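Local coordinates for protein adenosine deaminase (Burkholderia ambifaria, PDB 4GXW) that binds a zinc ion as a metal-dependent hydrolase of the adenosine and AMP deaminase family and probably deaminates a purine such as adenine or adenosine, at residues A[105-119]-A[148-160]. Sequence-based numbering, arbitrary orientation.
Sequences AAAHNVRHAEFFWNP and FGIGARLIPSIDR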
# COMPACT_ATOMS: atom_id res chain seq x y z
N ALA A 105 5.60 -0.07 10.87
CA ALA A 105 4.21 0.38 10.76
C ALA A 105 3.61 0.62 12.15
O ALA A 105 2.96 1.65 12.39
CB ALA A 105 3.39 -0.64 9.98
N ALA A 106 3.84 -0.31 13.07
CA ALA A 106 3.32 -0.19 14.43
C ALA A 106 3.82 1.07 15.11
O ALA A 106 3.10 1.69 15.89
CB ALA A 106 3.67 -1.43 15.26
N ALA A 107 5.06 1.46 14.81
CA ALA A 107 5.66 2.64 15.42
C ALA A 107 4.89 3.91 15.03
O ALA A 107 5.00 4.93 15.71
CB ALA A 107 7.13 2.75 15.03
N HIS A 108 4.12 3.83 13.95
CA HIS A 108 3.32 4.96 13.49
C HIS A 108 1.84 4.74 13.74
O HIS A 108 0.99 5.35 13.09
CB HIS A 108 3.60 5.24 12.01
CG HIS A 108 4.94 5.84 11.79
ND1 HIS A 108 5.17 7.19 11.93
CD2 HIS A 108 6.15 5.29 11.51
CE1 HIS A 108 6.45 7.45 11.72
NE2 HIS A 108 7.06 6.31 11.46
N ASN A 109 1.54 3.88 14.71
CA ASN A 109 0.17 3.60 15.12
C ASN A 109 -0.70 2.96 14.04
O ASN A 109 -1.93 3.09 14.05
CB ASN A 109 -0.49 4.85 15.72
CG ASN A 109 0.08 5.20 17.07
OD1 ASN A 109 0.07 4.37 17.99
ND2 ASN A 109 0.63 6.40 17.19
N VAL A 110 -0.06 2.25 13.11
CA VAL A 110 -0.79 1.31 12.28
C VAL A 110 -1.15 0.12 13.18
O VAL A 110 -0.27 -0.52 13.76
CB VAL A 110 0.03 0.85 11.06
CG1 VAL A 110 -0.74 -0.20 10.29
CG2 VAL A 110 0.36 2.05 10.16
N ARG A 111 -2.45 -0.14 13.30
CA ARG A 111 -2.93 -1.21 14.18
C ARG A 111 -3.25 -2.48 13.41
O ARG A 111 -3.38 -3.55 13.99
CB ARG A 111 -4.15 -0.72 14.96
CG ARG A 111 -3.78 0.41 15.90
CD ARG A 111 -4.97 1.02 16.60
NE ARG A 111 -4.54 2.05 17.55
CZ ARG A 111 -5.37 2.79 18.28
NH1 ARG A 111 -6.68 2.61 18.17
NH2 ARG A 111 -4.90 3.70 19.12
N HIS A 112 -3.36 -2.33 12.09
CA HIS A 112 -3.71 -3.43 11.20
C HIS A 112 -3.11 -3.12 9.84
O HIS A 112 -3.40 -2.06 9.26
CB HIS A 112 -5.23 -3.57 11.11
CG HIS A 112 -5.69 -4.63 10.15
ND1 HIS A 112 -5.76 -5.96 10.49
CD2 HIS A 112 -6.10 -4.54 8.86
CE1 HIS A 112 -6.18 -6.66 9.45
NE2 HIS A 112 -6.39 -5.82 8.45
N ALA A 113 -2.28 -4.02 9.32
CA ALA A 113 -1.61 -3.84 8.04
C ALA A 113 -1.87 -5.03 7.12
O ALA A 113 -1.66 -6.18 7.52
CB ALA A 113 -0.10 -3.65 8.22
N GLU A 114 -2.30 -4.76 5.89
CA GLU A 114 -2.44 -5.81 4.89
C GLU A 114 -1.43 -5.48 3.81
O GLU A 114 -1.44 -4.37 3.26
CB GLU A 114 -3.87 -5.84 4.34
CG GLU A 114 -4.89 -5.91 5.46
CD GLU A 114 -6.33 -6.05 5.00
OE1 GLU A 114 -6.58 -6.20 3.78
OE2 GLU A 114 -7.22 -6.01 5.87
N PHE A 115 -0.53 -6.42 3.52
CA PHE A 115 0.62 -6.14 2.66
C PHE A 115 0.79 -7.16 1.54
O PHE A 115 0.40 -8.33 1.68
CB PHE A 115 1.90 -5.95 3.48
CG PHE A 115 2.33 -7.17 4.27
CD1 PHE A 115 1.82 -7.41 5.54
CD2 PHE A 115 3.25 -8.06 3.75
CE1 PHE A 115 2.24 -8.53 6.27
CE2 PHE A 115 3.67 -9.16 4.47
CZ PHE A 115 3.15 -9.41 5.73
N PHE A 116 1.36 -6.69 0.43
CA PHE A 116 1.51 -7.46 -0.80
C PHE A 116 2.87 -8.17 -0.88
O PHE A 116 3.91 -7.60 -0.54
CB PHE A 116 1.41 -6.54 -2.02
CG PHE A 116 0.10 -5.79 -2.14
CD1 PHE A 116 -1.12 -6.44 -2.04
CD2 PHE A 116 0.10 -4.42 -2.36
CE1 PHE A 116 -2.32 -5.73 -2.17
CE2 PHE A 116 -1.10 -3.72 -2.50
CZ PHE A 116 -2.31 -4.39 -2.39
N TRP A 117 2.84 -9.41 -1.38
CA TRP A 117 4.06 -10.18 -1.63
C TRP A 117 3.84 -10.95 -2.92
O TRP A 117 2.77 -11.55 -3.08
CB TRP A 117 4.32 -11.15 -0.48
CG TRP A 117 5.21 -12.33 -0.82
CD1 TRP A 117 6.51 -12.29 -1.27
CD2 TRP A 117 4.87 -13.72 -0.72
NE1 TRP A 117 6.99 -13.57 -1.46
CE2 TRP A 117 6.00 -14.46 -1.11
CE3 TRP A 117 3.72 -14.40 -0.31
CZ2 TRP A 117 6.00 -15.85 -1.14
CZ3 TRP A 117 3.73 -15.78 -0.32
CH2 TRP A 117 4.86 -16.49 -0.73
N ASN A 118 4.81 -10.93 -3.83
CA ASN A 118 4.70 -11.69 -5.08
C ASN A 118 5.36 -13.06 -4.98
O ASN A 118 6.58 -13.18 -5.02
CB ASN A 118 5.34 -10.93 -6.25
CG ASN A 118 4.76 -9.55 -6.44
OD1 ASN A 118 5.34 -8.56 -5.98
ND2 ASN A 118 3.63 -9.46 -7.16
N PRO A 119 4.55 -14.12 -4.85
CA PRO A 119 5.14 -15.46 -4.74
C PRO A 119 5.84 -15.95 -6.01
O PRO A 119 6.72 -16.80 -5.90
CB PRO A 119 3.94 -16.36 -4.45
CG PRO A 119 2.81 -15.46 -4.11
CD PRO A 119 3.08 -14.14 -4.75
N PHE A 148 4.55 -6.16 19.06
CA PHE A 148 4.12 -4.78 18.85
C PHE A 148 2.60 -4.60 18.86
O PHE A 148 2.10 -3.47 18.80
CB PHE A 148 4.71 -4.24 17.54
CG PHE A 148 6.14 -4.63 17.32
CD1 PHE A 148 7.14 -4.16 18.16
CD2 PHE A 148 6.48 -5.49 16.29
CE1 PHE A 148 8.46 -4.54 17.97
CE2 PHE A 148 7.80 -5.87 16.09
CZ PHE A 148 8.79 -5.39 16.93
N GLY A 149 1.86 -5.70 18.93
CA GLY A 149 0.41 -5.66 19.02
C GLY A 149 -0.29 -5.31 17.72
O GLY A 149 -1.49 -5.06 17.70
N ILE A 150 0.46 -5.32 16.61
CA ILE A 150 -0.11 -4.98 15.32
C ILE A 150 -0.69 -6.22 14.64
O ILE A 150 -0.03 -7.27 14.61
CB ILE A 150 0.94 -4.30 14.39
CG1 ILE A 150 0.33 -3.91 13.05
CG2 ILE A 150 2.19 -5.18 14.19
CD1 ILE A 150 1.28 -3.08 12.18
N GLY A 151 -1.91 -6.11 14.14
CA GLY A 151 -2.52 -7.20 13.38
C GLY A 151 -2.16 -7.08 11.91
O GLY A 151 -1.82 -6.00 11.43
N ALA A 152 -2.23 -8.19 11.18
CA ALA A 152 -1.83 -8.15 9.78
C ALA A 152 -2.49 -9.23 8.94
O ALA A 152 -2.88 -10.28 9.46
CB ALA A 152 -0.30 -8.24 9.65
N ARG A 153 -2.61 -8.96 7.64
CA ARG A 153 -2.95 -9.98 6.65
C ARG A 153 -1.94 -9.95 5.52
O ARG A 153 -1.43 -8.88 5.15
CB ARG A 153 -4.35 -9.78 6.08
CG ARG A 153 -5.47 -9.76 7.10
CD ARG A 153 -5.66 -11.13 7.74
NE ARG A 153 -6.79 -11.13 8.68
CZ ARG A 153 -6.72 -10.72 9.94
NH1 ARG A 153 -5.58 -10.27 10.45
NH2 ARG A 153 -7.80 -10.76 10.71
N LEU A 154 -1.67 -11.12 4.95
CA LEU A 154 -0.81 -11.27 3.79
C LEU A 154 -1.66 -11.42 2.54
O LEU A 154 -2.63 -12.17 2.52
CB LEU A 154 0.06 -12.52 3.96
CG LEU A 154 1.00 -12.89 2.82
CD1 LEU A 154 1.98 -11.75 2.56
CD2 LEU A 154 1.74 -14.18 3.16
N ILE A 155 -1.28 -10.69 1.49
CA ILE A 155 -1.99 -10.70 0.22
C ILE A 155 -1.01 -11.11 -0.88
O ILE A 155 -0.34 -10.27 -1.48
CB ILE A 155 -2.64 -9.33 -0.09
CG1 ILE A 155 -3.55 -8.89 1.06
CG2 ILE A 155 -3.41 -9.38 -1.41
CD1 ILE A 155 -4.11 -7.47 0.89
N PRO A 156 -0.92 -12.42 -1.16
CA PRO A 156 -0.10 -12.88 -2.28
C PRO A 156 -0.61 -12.20 -3.55
O PRO A 156 -1.83 -12.15 -3.78
CB PRO A 156 -0.34 -14.39 -2.29
CG PRO A 156 -0.69 -14.71 -0.86
CD PRO A 156 -1.52 -13.54 -0.40
N SER A 157 0.30 -11.69 -4.37
CA SER A 157 -0.09 -10.84 -5.48
C SER A 157 0.48 -11.31 -6.80
O SER A 157 1.66 -11.69 -6.90
CB SER A 157 0.34 -9.40 -5.21
OG SER A 157 -0.35 -8.89 -4.07
N ILE A 158 -0.37 -11.28 -7.81
CA ILE A 158 -0.00 -11.68 -9.15
C ILE A 158 1.02 -10.71 -9.74
O ILE A 158 0.87 -9.49 -9.59
CB ILE A 158 -1.26 -11.69 -10.05
CG1 ILE A 158 -2.25 -12.75 -9.55
CG2 ILE A 158 -0.88 -11.87 -11.51
CD1 ILE A 158 -3.66 -12.53 -10.05
N ASP A 159 2.08 -11.25 -10.34
CA ASP A 159 3.05 -10.47 -11.10
C ASP A 159 2.48 -10.41 -12.52
O ASP A 159 2.59 -11.37 -13.28
CB ASP A 159 4.40 -11.20 -11.06
CG ASP A 159 5.48 -10.51 -11.86
OD1 ASP A 159 5.19 -9.58 -12.64
OD2 ASP A 159 6.64 -10.95 -11.71
N ARG A 160 1.86 -9.29 -12.87
CA ARG A 160 1.13 -9.23 -14.13
C ARG A 160 2.03 -9.22 -15.37
O ARG A 160 1.54 -9.33 -16.49
CB ARG A 160 0.17 -8.04 -14.16
CG ARG A 160 0.85 -6.69 -14.40
CD ARG A 160 -0.05 -5.53 -13.94
NE ARG A 160 -1.36 -5.56 -14.60
CZ ARG A 160 -2.49 -5.07 -14.08
NH1 ARG A 160 -2.49 -4.48 -12.89
NH2 ARG A 160 -3.62 -5.19 -14.77
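F115 and L154 meet on the helix-covered side of two neighbouring strands, 110-117 and 151-159, which run parallel at 6° with seven backbone hydrogen bonds between them. L154 CD1 lies 3.6 Å from F115 CE2, obliquely to the ring, and 3.9 Å from W117 CB, so one methyl bridges both aromatic residues. With CG between the backbone N and the carbonyl carbon (chi1 62°), the F115 ring leans toward strand 151-159, its CE1 edge meeting A152 CB near the ring plane. Just before that strand, I150 sends CD1 among A105 of helix 91-106, V110 and A113. The other side carries H112, E114, F116 and I155. F116 and I155 lie side by side, CD1 of the ring 3.8 Å from I155 CG2 at its edge. I155 O accepts W117 N (3.3 Å). H112 NE2 donates in its ring plane to the anti lone pair of E114 OE2 (2.7 Å), while H112 CE1 sits over the R153 guanidinium, the planes 75° apart. E114 OE1 is salt-bridged to R238. With F116 packed against zinc ligands H35 and H37, this is adjacent-strand pairing in the TIM barrel of the adenosine deaminase family, beside the metal site.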